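PDB 2NXF: manganese-dependent ADP-ribose/CDP-alcohol diphosphatase from Danio rerio, which probably hydrolyses ADP-ribose and CDP-alcohols such as CDP-choline at a dinuclear metal centre of the calcineurin-like phosphoesterase type. Local coordinates for residues P238-W243 and A263-D268; T172-N177 and Q192-F197; H92-H97 and D130-E135; G277-T282 and E315-T320. One frame throughout, in Å; residues are numbered along the deposited sequence. Where two conformers were deposited one is given.

Overall arrangement
Along the chain the contacts follow one another, contact 3 closing before contact 2, then contact 1, then contact 4. Contacts 1 and 3 meet at the dinuclear zinc site: their centres lie about 16 Å apart, and H265 and N96 bind the same zinc ion. Contact 2 lies farther out, about 20 Å from the centre of the chain, yet it touches contact 1, W243 probably hydrogen-bonding to R193 and V195. Strand 279-282 of contact 4 pairs with strand 258-263, which leads into the metal-binding loop of contact 1. Contact 4 packs the seven-stranded sheet on the six-stranded one, the two sheets whose connecting loops carry the metal ligands of this phosphoesterase fold, a beta sandwich flanked by helices.

Contact 1: residues P238-W243 and A263-D268; sequences PICLAW and AGHDHD. With ZN (zinc ion), chain C; ZN (zinc ion), chain B.
The dinuclear zinc site of the metallophosphoesterase fold takes two of its ligands from the loop after strand 258-263, and C240, from the loop ahead of helix 245-253, packs against that loop. The thiol SG of C240 lies 3.6 Å from CB of D266. C240 CB approaches CD2 of H265, and C240 O lies 3.4 Å from H265 CD2, near the plane of the imidazole at its edge. SG lies obliquely to the same ring, 4.9 Å from its centroid. In H265 the ring CG is anti to the backbone N (chi1 -165°), and its ND1 binds one zinc ion at 2.2 Å; NE2, next to CD2, is hydrogen-bonded to N198 OD1. This is the His-x-His pair of the calcineurin-like phosphoesterases: H267 NE2 binds the second zinc ion, also at 2.2 Å, and a water bridges the two metals. The H265 carbonyl O accepts a hydrogen bond of 2.8 Å from that water, which would help to orient it. Beside C240, D266 forms an Asx turn, OD1 accepting from D268 N at 3.2 Å from above the carboxylate plane, while OD2 takes the backbone N of D237.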
# COMPACT_ATOMS: atom_id res chain seq x y z
N PRO A 238 0.14 15.44 3.44
CA PRO A 238 -0.88 15.70 2.40
C PRO A 238 -0.42 15.32 0.99
O PRO A 238 -1.25 14.89 0.18
CB PRO A 238 -1.09 17.21 2.48
CG PRO A 238 -0.62 17.62 3.80
CD PRO A 238 0.40 16.63 4.27
N ILE A 239 0.87 15.45 0.69
CA ILE A 239 1.33 15.13 -0.67
C ILE A 239 1.19 13.66 -0.99
O ILE A 239 1.29 13.27 -2.16
CB ILE A 239 2.77 15.62 -0.97
CG1 ILE A 239 2.97 15.77 -2.49
CG2 ILE A 239 3.80 14.69 -0.32
CD1 ILE A 239 4.23 16.55 -2.90
N CYS A 240 1.00 12.82 0.04
CA CYS A 240 0.93 11.38 -0.15
C CYS A 240 -0.49 10.81 -0.20
O CYS A 240 -0.67 9.60 -0.36
CB CYS A 240 1.71 10.67 0.95
SG CYS A 240 3.45 11.00 0.84
N LEU A 241 -1.50 11.66 -0.05
CA LEU A 241 -2.89 11.14 0.05
C LEU A 241 -3.47 10.78 -1.32
O LEU A 241 -3.15 11.43 -2.34
CB LEU A 241 -3.80 12.23 0.65
CG LEU A 241 -3.48 12.63 2.10
CD1 LEU A 241 -4.21 13.92 2.48
CD2 LEU A 241 -3.85 11.47 3.04
N ALA A 242 -4.36 9.79 -1.33
CA ALA A 242 -5.16 9.49 -2.53
C ALA A 242 -5.92 10.71 -3.02
O ALA A 242 -6.38 11.54 -2.24
CB ALA A 242 -6.15 8.37 -2.27
N TRP A 243 -6.06 10.81 -4.34
CA TRP A 243 -6.80 11.93 -4.93
C TRP A 243 -8.19 12.15 -4.31
O TRP A 243 -8.55 13.29 -3.97
CB TRP A 243 -6.96 11.74 -6.44
CG TRP A 243 -5.69 11.84 -7.24
CD1 TRP A 243 -4.46 12.30 -6.83
CD2 TRP A 243 -5.55 11.50 -8.62
NE1 TRP A 243 -3.56 12.24 -7.89
CE2 TRP A 243 -4.21 11.73 -8.99
CE3 TRP A 243 -6.44 10.99 -9.58
CZ2 TRP A 243 -3.73 11.51 -10.30
CZ3 TRP A 243 -5.97 10.74 -10.87
CH2 TRP A 243 -4.62 11.01 -11.22
N ALA A 263 -1.50 1.53 4.97
CA ALA A 263 -0.96 2.01 3.70
C ALA A 263 0.56 2.16 3.77
O ALA A 263 1.13 2.08 4.85
CB ALA A 263 -1.60 3.36 3.34
N GLY A 264 1.18 2.36 2.61
CA GLY A 264 2.62 2.67 2.54
C GLY A 264 2.71 4.06 1.93
O GLY A 264 1.97 4.99 2.32
N HIS A 265 3.64 4.21 0.98
CA HIS A 265 3.80 5.42 0.14
C HIS A 265 4.48 6.58 0.85
O HIS A 265 5.46 7.11 0.33
CB HIS A 265 2.47 5.86 -0.51
CG HIS A 265 2.61 6.86 -1.63
ND1 HIS A 265 3.31 6.60 -2.79
CD2 HIS A 265 2.06 8.09 -1.79
CE1 HIS A 265 3.20 7.63 -3.62
NE2 HIS A 265 2.45 8.55 -3.03
N ASP A 266 3.97 6.99 2.01
CA ASP A 266 4.66 8.03 2.78
C ASP A 266 5.73 7.34 3.61
O ASP A 266 5.43 6.74 4.65
CB ASP A 266 3.66 8.77 3.69
CG ASP A 266 4.30 9.88 4.50
OD1 ASP A 266 5.54 10.02 4.49
OD2 ASP A 266 3.54 10.65 5.14
N HIS A 267 6.99 7.42 3.14
CA HIS A 267 8.07 6.63 3.75
C HIS A 267 8.37 7.05 5.19
O HIS A 267 9.00 6.30 5.91
CB HIS A 267 9.36 6.75 2.93
CG HIS A 267 9.22 6.29 1.51
ND1 HIS A 267 10.03 6.75 0.49
CD2 HIS A 267 8.36 5.41 0.94
CE1 HIS A 267 9.67 6.18 -0.64
NE2 HIS A 267 8.66 5.36 -0.40
N ASP A 268 7.94 8.25 5.58
CA ASP A 268 8.10 8.73 6.95
C ASP A 268 7.15 8.03 7.93
O ASP A 268 7.38 8.07 9.15
CB ASP A 268 7.82 10.23 7.02
CG ASP A 268 9.00 11.08 6.54
OD1 ASP A 268 10.07 10.54 6.18
OD2 ASP A 268 8.85 12.32 6.56
ZN ZN C . 4.74 5.04 -3.54
ZN ZN B . 7.66 4.33 -2.13
O HOH W 1 6.06 5.75 -1.99

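Contact 2: residues T172-N177 and Q192-F197; sequences TQHNHN and QRFVKF
The carboxamide nitrogen ND2 of N175 is shared by two backbone carbonyls, F194 O at 2.9 Å and L183 O. Together they tie the residue just after helix 162-174 to the long irregular connection running from it to helix 203-219. N175 CG stands anti to the backbone N (chi1 -170°), which carries the amide toward F194 O. F194 sits at the centre of an inverse gamma turn. Its carbonyl receives the ND2 hydrogen in the carbonyl plane, although the N-H points somewhat off line and the acceptor lies a little out of the amide plane. The other end of the same amide closes an Asx turn, OD1 accepting from N177 N at 2.9 Å, so both ends of the group are held and its rotation is restricted.

Next to this bond H174 and F194 stack face to face, their centroids 3.6 Å apart and their planes only 5° from parallel. CB of H174 also reaches over the phenyl ring as a CH-pi contact, 3.3 Å from F194 CG, and the imidazole follows it across the face, with ND1 over CE2 and NE2 near CZ. H174 ND1 is hydrogen-bonded to E191, which helps fix the ring, and a zinc ion outside the dinuclear centre lies about 2 Å from the nearest atom of the H174 side chain. R193 borders the opposite face of the phenyl, and CE2 at the rim lies over the centre of its guanidinium. W243 also meets this ring, its plane turned by about 30°. V195 adds a light touch, its CG1 4.2 Å from N175 ND2.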
# COMPACT_ATOMS: atom_id res chain seq x y z
N THR A 172 -5.26 17.32 -14.00
CA THR A 172 -4.90 18.62 -14.59
C THR A 172 -5.90 19.73 -14.23
O THR A 172 -5.59 20.92 -14.36
CB THR A 172 -4.65 18.53 -16.11
OG1 THR A 172 -5.83 18.08 -16.78
CG2 THR A 172 -3.46 17.59 -16.40
N GLN A 173 -7.09 19.35 -13.76
CA GLN A 173 -8.01 20.34 -13.19
C GLN A 173 -7.43 20.94 -11.89
O GLN A 173 -7.67 22.11 -11.58
CB GLN A 173 -9.39 19.75 -12.93
CG GLN A 173 -10.48 20.76 -12.52
CD GLN A 173 -10.60 21.94 -13.47
OE1 GLN A 173 -10.46 21.80 -14.70
NE2 GLN A 173 -10.86 23.12 -12.91
N HIS A 174 -6.67 20.13 -11.16
CA HIS A 174 -6.10 20.56 -9.89
C HIS A 174 -4.64 20.99 -9.99
O HIS A 174 -4.17 21.79 -9.17
CB HIS A 174 -6.22 19.43 -8.87
CG HIS A 174 -7.64 19.15 -8.45
ND1 HIS A 174 -8.25 19.85 -7.43
CD2 HIS A 174 -8.55 18.27 -8.91
CE1 HIS A 174 -9.49 19.40 -7.28
NE2 HIS A 174 -9.69 18.44 -8.17
N ASN A 175 -3.94 20.48 -11.00
CA ASN A 175 -2.51 20.72 -11.16
C ASN A 175 -2.17 21.22 -12.55
O ASN A 175 -2.29 20.49 -13.53
CB ASN A 175 -1.73 19.43 -10.83
CG ASN A 175 -0.23 19.66 -10.73
OD1 ASN A 175 0.30 20.68 -11.18
ND2 ASN A 175 0.47 18.68 -10.15
N HIS A 176 -1.73 22.47 -12.63
CA HIS A 176 -1.48 23.12 -13.90
C HIS A 176 -0.00 23.01 -14.36
O HIS A 176 0.39 23.56 -15.40
CB HIS A 176 -1.95 24.57 -13.81
CG HIS A 176 -3.44 24.71 -13.64
ND1 HIS A 176 -4.09 25.92 -13.80
CD2 HIS A 176 -4.40 23.81 -13.34
CE1 HIS A 176 -5.39 25.75 -13.60
NE2 HIS A 176 -5.60 24.47 -13.32
N ASN A 177 0.79 22.27 -13.58
CA ASN A 177 2.19 22.03 -13.91
C ASN A 177 2.29 20.95 -15.00
O ASN A 177 2.82 19.87 -14.76
CB ASN A 177 2.97 21.56 -12.67
CG ASN A 177 3.08 22.63 -11.58
OD1 ASN A 177 2.85 22.35 -10.39
ND2 ASN A 177 3.49 23.83 -11.96
N GLN A 192 -1.97 19.56 -2.32
CA GLN A 192 -0.67 18.97 -2.68
C GLN A 192 -0.80 17.56 -3.26
O GLN A 192 0.06 17.14 -4.04
CB GLN A 192 0.23 18.89 -1.45
CG GLN A 192 0.66 20.22 -0.87
CD GLN A 192 1.59 20.00 0.31
OE1 GLN A 192 2.76 19.65 0.12
NE2 GLN A 192 1.08 20.19 1.52
N ARG A 193 -1.85 16.85 -2.88
CA ARG A 193 -2.03 15.44 -3.27
C ARG A 193 -2.25 15.24 -4.77
O ARG A 193 -2.12 14.12 -5.27
CB ARG A 193 -3.17 14.79 -2.49
CG ARG A 193 -4.57 15.23 -2.92
CD ARG A 193 -5.62 14.69 -1.93
NE ARG A 193 -6.99 14.94 -2.35
CZ ARG A 193 -7.65 16.08 -2.16
NH1 ARG A 193 -7.07 17.15 -1.59
NH2 ARG A 193 -8.92 16.19 -2.56
N PHE A 194 -2.60 16.31 -5.48
CA PHE A 194 -2.90 16.20 -6.91
C PHE A 194 -1.62 16.25 -7.74
O PHE A 194 -1.31 17.26 -8.39
CB PHE A 194 -3.93 17.25 -7.35
CG PHE A 194 -5.32 16.94 -6.83
CD1 PHE A 194 -6.05 15.88 -7.36
CD2 PHE A 194 -5.87 17.69 -5.79
CE1 PHE A 194 -7.33 15.58 -6.88
CE2 PHE A 194 -7.14 17.40 -5.31
CZ PHE A 194 -7.87 16.35 -5.85
N VAL A 195 -0.92 15.12 -7.70
CA VAL A 195 0.33 14.89 -8.41
C VAL A 195 0.26 13.54 -9.12
O VAL A 195 -0.54 12.68 -8.73
CB VAL A 195 1.56 14.89 -7.45
CG1 VAL A 195 1.83 16.30 -6.95
CG2 VAL A 195 1.36 13.93 -6.27
N LYS A 196 1.09 13.39 -10.14
CA LYS A 196 1.12 12.24 -11.04
C LYS A 196 1.50 10.94 -10.32
O LYS A 196 1.13 9.84 -10.76
CB LYS A 196 2.13 12.55 -12.16
CG LYS A 196 2.20 11.58 -13.30
CD LYS A 196 3.23 12.07 -14.31
CE LYS A 196 3.69 10.95 -15.21
NZ LYS A 196 4.57 11.44 -16.33
N PHE A 197 2.24 11.06 -9.21
CA PHE A 197 2.63 9.84 -8.48
C PHE A 197 1.56 9.32 -7.50
O PHE A 197 1.79 8.34 -6.81
CB PHE A 197 4.00 10.00 -7.81
CG PHE A 197 4.11 11.13 -6.81
CD1 PHE A 197 3.68 10.94 -5.48
CD2 PHE A 197 4.73 12.34 -7.15
CE1 PHE A 197 3.83 11.95 -4.51
CE2 PHE A 197 4.89 13.37 -6.19
CZ PHE A 197 4.45 13.18 -4.88

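Contact 3: residues H92-H97 and D130-E135; sequences HVWGNH and DIYAYE. With ZN (zinc ion), chain C; PO4 (phosphate ion), chain F.
Y132 enters the contact with its CB over the indole of W94, 3.5 Å from CZ3, in a CH-pi contact with the six-membered ring. Because CG is anti to the backbone N (chi1 180°), the phenol continues across the indole face: CG stays near CZ3, CD1 lies by CZ2 and CH2, CE1 lies over CZ2, and CD2 comes within 3.3 Å of W94 CD2. Farther out, CE2 stands 3.4 Å from NE1, and CZ is also close to that nitrogen. The rings form a face-to-face stack, with centroids 3.6 Å apart and planes at 6°, although the two side chains cross at about a right angle. At the tip, OH donates a 2.9 Å hydrogen bond to H92 O, which it meets in the carbonyl plane. The same oxygen lies at the edge of the phenol ring, so stack and hydrogen bond together set how the ring is turned. W94 NE1, for its part, is hydrogen-bonded to L112.

Two residues beyond W94, N96 OD1 binds a zinc ion at 2.1 Å and its ND2 donates to O4 of a bound phosphate, while H97 NE2 donates to O2 of the same phosphate at 2.8 Å. The stacked W94 directly precedes the Gly-Asn-His motif (G95, N96, H97), in which the glycine occupies the N-cap position of helix 96-101, a hallmark of the metallophosphoesterase active site.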
# COMPACT_ATOMS: atom_id res chain seq x y z
N HIS A 92 0.32 -8.90 -2.42
CA HIS A 92 1.05 -7.78 -3.01
C HIS A 92 0.08 -6.67 -3.37
O HIS A 92 -0.84 -6.88 -4.17
CB HIS A 92 1.77 -8.23 -4.29
CG HIS A 92 2.70 -9.38 -4.09
ND1 HIS A 92 3.93 -9.25 -3.47
CD2 HIS A 92 2.58 -10.68 -4.43
CE1 HIS A 92 4.52 -10.44 -3.43
NE2 HIS A 92 3.72 -11.32 -4.00
N VAL A 93 0.32 -5.49 -2.79
CA VAL A 93 -0.38 -4.26 -3.15
C VAL A 93 0.42 -3.59 -4.25
O VAL A 93 1.64 -3.55 -4.18
CB VAL A 93 -0.48 -3.35 -1.88
CG1 VAL A 93 -1.08 -1.99 -2.23
CG2 VAL A 93 -1.31 -4.03 -0.81
N TRP A 94 -0.26 -3.07 -5.28
CA TRP A 94 0.44 -2.34 -6.35
C TRP A 94 0.50 -0.84 -6.06
O TRP A 94 -0.54 -0.20 -5.82
CB TRP A 94 -0.16 -2.59 -7.74
CG TRP A 94 -0.18 -4.03 -8.15
CD1 TRP A 94 0.47 -5.08 -7.55
CD2 TRP A 94 -0.86 -4.57 -9.28
NE1 TRP A 94 0.19 -6.25 -8.23
CE2 TRP A 94 -0.63 -5.97 -9.29
CE3 TRP A 94 -1.68 -4.01 -10.28
CZ2 TRP A 94 -1.18 -6.82 -10.26
CZ3 TRP A 94 -2.23 -4.86 -11.25
CH2 TRP A 94 -1.97 -6.25 -11.23
N GLY A 95 1.72 -0.31 -6.05
CA GLY A 95 1.93 1.13 -5.88
C GLY A 95 2.52 1.80 -7.11
O GLY A 95 2.67 1.19 -8.19
N ASN A 96 2.84 3.08 -6.98
CA ASN A 96 3.34 3.83 -8.14
C ASN A 96 4.57 3.22 -8.82
O ASN A 96 4.63 3.20 -10.04
CB ASN A 96 3.51 5.35 -7.89
CG ASN A 96 4.33 5.66 -6.65
OD1 ASN A 96 4.10 5.10 -5.58
ND2 ASN A 96 5.29 6.58 -6.80
N HIS A 97 5.50 2.68 -8.04
CA HIS A 97 6.72 2.11 -8.64
C HIS A 97 6.47 0.83 -9.42
O HIS A 97 7.18 0.53 -10.39
CB HIS A 97 7.83 1.98 -7.60
CG HIS A 97 8.44 3.31 -7.27
ND1 HIS A 97 9.61 3.75 -7.84
CD2 HIS A 97 7.99 4.32 -6.49
CE1 HIS A 97 9.88 4.97 -7.40
NE2 HIS A 97 8.91 5.34 -6.59
N ASP A 130 -10.91 -5.01 -14.63
CA ASP A 130 -9.61 -4.31 -14.79
C ASP A 130 -9.25 -3.40 -13.61
O ASP A 130 -8.71 -2.31 -13.79
CB ASP A 130 -9.56 -3.56 -16.14
CG ASP A 130 -8.14 -3.24 -16.62
OD1 ASP A 130 -7.15 -3.85 -16.12
OD2 ASP A 130 -8.02 -2.38 -17.51
N ILE A 131 -9.55 -3.87 -12.39
CA ILE A 131 -9.16 -3.17 -11.15
C ILE A 131 -8.50 -4.23 -10.28
O ILE A 131 -9.05 -5.31 -10.10
CB ILE A 131 -10.41 -2.56 -10.42
CG1 ILE A 131 -11.14 -1.58 -11.35
CG2 ILE A 131 -10.01 -1.86 -9.11
CD1 ILE A 131 -12.58 -1.24 -10.87
N TYR A 132 -7.30 -3.92 -9.77
CA TYR A 132 -6.56 -4.90 -8.98
C TYR A 132 -6.93 -4.72 -7.51
O TYR A 132 -6.22 -4.08 -6.73
CB TYR A 132 -5.04 -4.76 -9.21
CG TYR A 132 -4.28 -5.77 -8.39
CD1 TYR A 132 -4.38 -7.14 -8.66
CD2 TYR A 132 -3.45 -5.35 -7.34
CE1 TYR A 132 -3.70 -8.09 -7.87
CE2 TYR A 132 -2.75 -6.28 -6.56
CZ TYR A 132 -2.88 -7.63 -6.83
OH TYR A 132 -2.21 -8.55 -6.06
N ALA A 133 -8.07 -5.29 -7.15
CA ALA A 133 -8.59 -5.22 -5.80
C ALA A 133 -9.27 -6.54 -5.52
O ALA A 133 -9.93 -7.12 -6.41
CB ALA A 133 -9.60 -4.09 -5.67
N TYR A 134 -9.12 -6.99 -4.28
CA TYR A 134 -9.73 -8.27 -3.90
C TYR A 134 -9.89 -8.36 -2.41
O TYR A 134 -9.31 -7.57 -1.68
CB TYR A 134 -8.93 -9.46 -4.43
CG TYR A 134 -7.52 -9.66 -3.89
CD1 TYR A 134 -7.28 -10.61 -2.87
CD2 TYR A 134 -6.42 -8.96 -4.41
CE1 TYR A 134 -6.00 -10.86 -2.39
CE2 TYR A 134 -5.12 -9.21 -3.92
CZ TYR A 134 -4.93 -10.15 -2.91
OH TYR A 134 -3.65 -10.43 -2.43
N GLU A 135 -10.73 -9.30 -1.98
CA GLU A 135 -10.99 -9.48 -0.56
C GLU A 135 -11.12 -10.96 -0.27
O GLU A 135 -11.55 -11.73 -1.13
CB GLU A 135 -12.24 -8.70 -0.13
CG GLU A 135 -13.51 -8.98 -0.96
CD GLU A 135 -14.43 -10.03 -0.38
OE1 GLU A 135 -15.49 -10.30 -1.03
OE2 GLU A 135 -14.11 -10.61 0.69
ZN ZN C . 4.74 5.04 -3.54
P PO4 F . 7.78 7.15 -3.89
O1 PO4 F . 7.67 8.21 -2.81
O2 PO4 F . 8.65 7.67 -5.01
O3 PO4 F . 8.50 5.91 -3.39
O4 PO4 F . 6.42 6.74 -4.37
O HOH W 1 6.06 5.75 -1.99

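Contact 4: residues G277-T282 and E315-T320; sequences GAQHIT and EDLTIT
I281 and L317 reach toward each other tip to tip, the branch CG1 of the isoleucine meeting CD2 of the leucine at 3.8 Å. Their strands belong to different sheets, 279-282 to the seven-stranded one and 317-320 to the edge of the six-stranded one. The short strand axes are 9.6 Å apart at closest approach and run nearly antiparallel, 159° between their directions. This is face-to-face sheet packing through side chains, as expected where two layers of a beta sandwich meet.

Q279 approaches L317 from the opposite direction and brings its amide to the same methyl, with NE2 3.7 Å from CD2 and the carboxamide carbon CD scarcely farther. Against I319 it lies obliquely instead: its aliphatic CB is 3.7 Å from CD1 of I319, and CG rests on the same methyl. A bend at chi2 (82°) turns the glutamine back over its own strand, which lets NE2 donate to the neighbouring carbonyl H280 O at 3.3 Å. That bond is long but straight, 166° at the hydrogen, and the oxygen is reached from above the carbonyl plane. M306 and M308 of strand 305-312 line I281 on the same interface, and I319 packs on L259 and C260 of strand 258-263.

Chemically the join is almost wholly apolar, made of methyl and methylene groups with one amide among them. The NE2 bond to H280 O stays within its own strand and partly satisfies the buried amide. With no polar bond joining the two segments, dispersion and hydrophobic burial probably supply most of their cohesion.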
# COMPACT_ATOMS: atom_id res chain seq x y z
N GLY A 277 -13.27 5.67 15.29
CA GLY A 277 -12.57 4.61 16.03
C GLY A 277 -11.65 3.76 15.16
O GLY A 277 -10.81 3.02 15.67
N ALA A 278 -11.81 3.86 13.84
CA ALA A 278 -10.96 3.13 12.91
C ALA A 278 -9.53 3.64 13.01
O ALA A 278 -9.29 4.83 13.11
CB ALA A 278 -11.46 3.28 11.50
N GLN A 279 -8.58 2.71 13.00
CA GLN A 279 -7.17 3.06 13.08
C GLN A 279 -6.59 3.18 11.68
O GLN A 279 -6.78 2.29 10.86
CB GLN A 279 -6.45 1.96 13.86
CG GLN A 279 -4.97 2.08 13.89
CD GLN A 279 -4.52 3.05 14.95
OE1 GLN A 279 -4.87 2.90 16.13
NE2 GLN A 279 -3.73 4.06 14.55
N HIS A 280 -5.88 4.28 11.41
CA HIS A 280 -5.11 4.41 10.17
C HIS A 280 -3.65 4.24 10.49
O HIS A 280 -3.14 4.84 11.44
CB HIS A 280 -5.39 5.76 9.51
CG HIS A 280 -6.80 5.85 8.99
ND1 HIS A 280 -7.10 5.69 7.67
CD2 HIS A 280 -7.98 5.97 9.65
CE1 HIS A 280 -8.42 5.74 7.51
NE2 HIS A 280 -8.97 5.93 8.70
N ILE A 281 -2.99 3.39 9.70
CA ILE A 281 -1.57 3.12 9.89
C ILE A 281 -0.86 3.31 8.55
O ILE A 281 -1.23 2.69 7.55
CB ILE A 281 -1.31 1.67 10.37
CG1 ILE A 281 -2.12 1.37 11.64
CG2 ILE A 281 0.20 1.41 10.60
CD1 ILE A 281 -2.24 -0.13 11.94
N THR A 282 0.14 4.18 8.54
CA THR A 282 0.98 4.34 7.36
C THR A 282 2.37 3.83 7.72
O THR A 282 3.03 4.41 8.57
CB THR A 282 1.04 5.81 6.88
OG1 THR A 282 -0.30 6.29 6.68
CG2 THR A 282 1.85 5.95 5.55
N GLU A 315 6.92 1.82 15.17
CA GLU A 315 6.59 1.64 16.59
C GLU A 315 5.45 0.64 16.75
O GLU A 315 4.60 0.50 15.86
CB GLU A 315 6.17 2.97 17.23
CG GLU A 315 7.34 3.89 17.62
CD GLU A 315 8.14 3.39 18.83
OE1 GLU A 315 7.61 3.43 19.99
OE2 GLU A 315 9.31 3.00 18.62
N ASP A 316 5.42 -0.06 17.89
CA ASP A 316 4.31 -0.98 18.19
C ASP A 316 3.00 -0.19 18.25
O ASP A 316 2.98 1.01 18.50
CB ASP A 316 4.47 -1.65 19.57
CG ASP A 316 5.64 -2.61 19.65
OD1 ASP A 316 6.32 -2.89 18.65
OD2 ASP A 316 5.87 -3.10 20.79
N LEU A 317 1.89 -0.92 18.12
CA LEU A 317 0.57 -0.33 18.23
C LEU A 317 -0.40 -1.41 18.65
O LEU A 317 -0.29 -2.56 18.19
CB LEU A 317 0.15 0.23 16.86
CG LEU A 317 -1.08 1.10 16.69
CD1 LEU A 317 -1.15 2.23 17.70
CD2 LEU A 317 -1.02 1.65 15.27
N THR A 318 -1.33 -1.06 19.53
CA THR A 318 -2.41 -1.97 19.90
C THR A 318 -3.75 -1.30 19.59
O THR A 318 -3.96 -0.13 19.94
CB THR A 318 -2.33 -2.39 21.40
OG1 THR A 318 -1.09 -3.06 21.64
CG2 THR A 318 -3.49 -3.32 21.79
N ILE A 319 -4.64 -2.02 18.91
CA ILE A 319 -6.00 -1.55 18.70
C ILE A 319 -6.94 -2.43 19.52
O ILE A 319 -7.03 -3.63 19.27
CB ILE A 319 -6.46 -1.63 17.23
CG1 ILE A 319 -5.42 -1.06 16.27
CG2 ILE A 319 -7.87 -0.98 17.09
CD1 ILE A 319 -5.62 -1.55 14.83
N THR A 320 -7.62 -1.84 20.49
CA THR A 320 -8.63 -2.56 21.26
C THR A 320 -9.94 -2.50 20.46
O THR A 320 -10.30 -1.44 19.92
CB THR A 320 -8.76 -1.97 22.67
OG1 THR A 320 -7.46 -1.91 23.28
CG2 THR A 320 -9.67 -2.84 23.52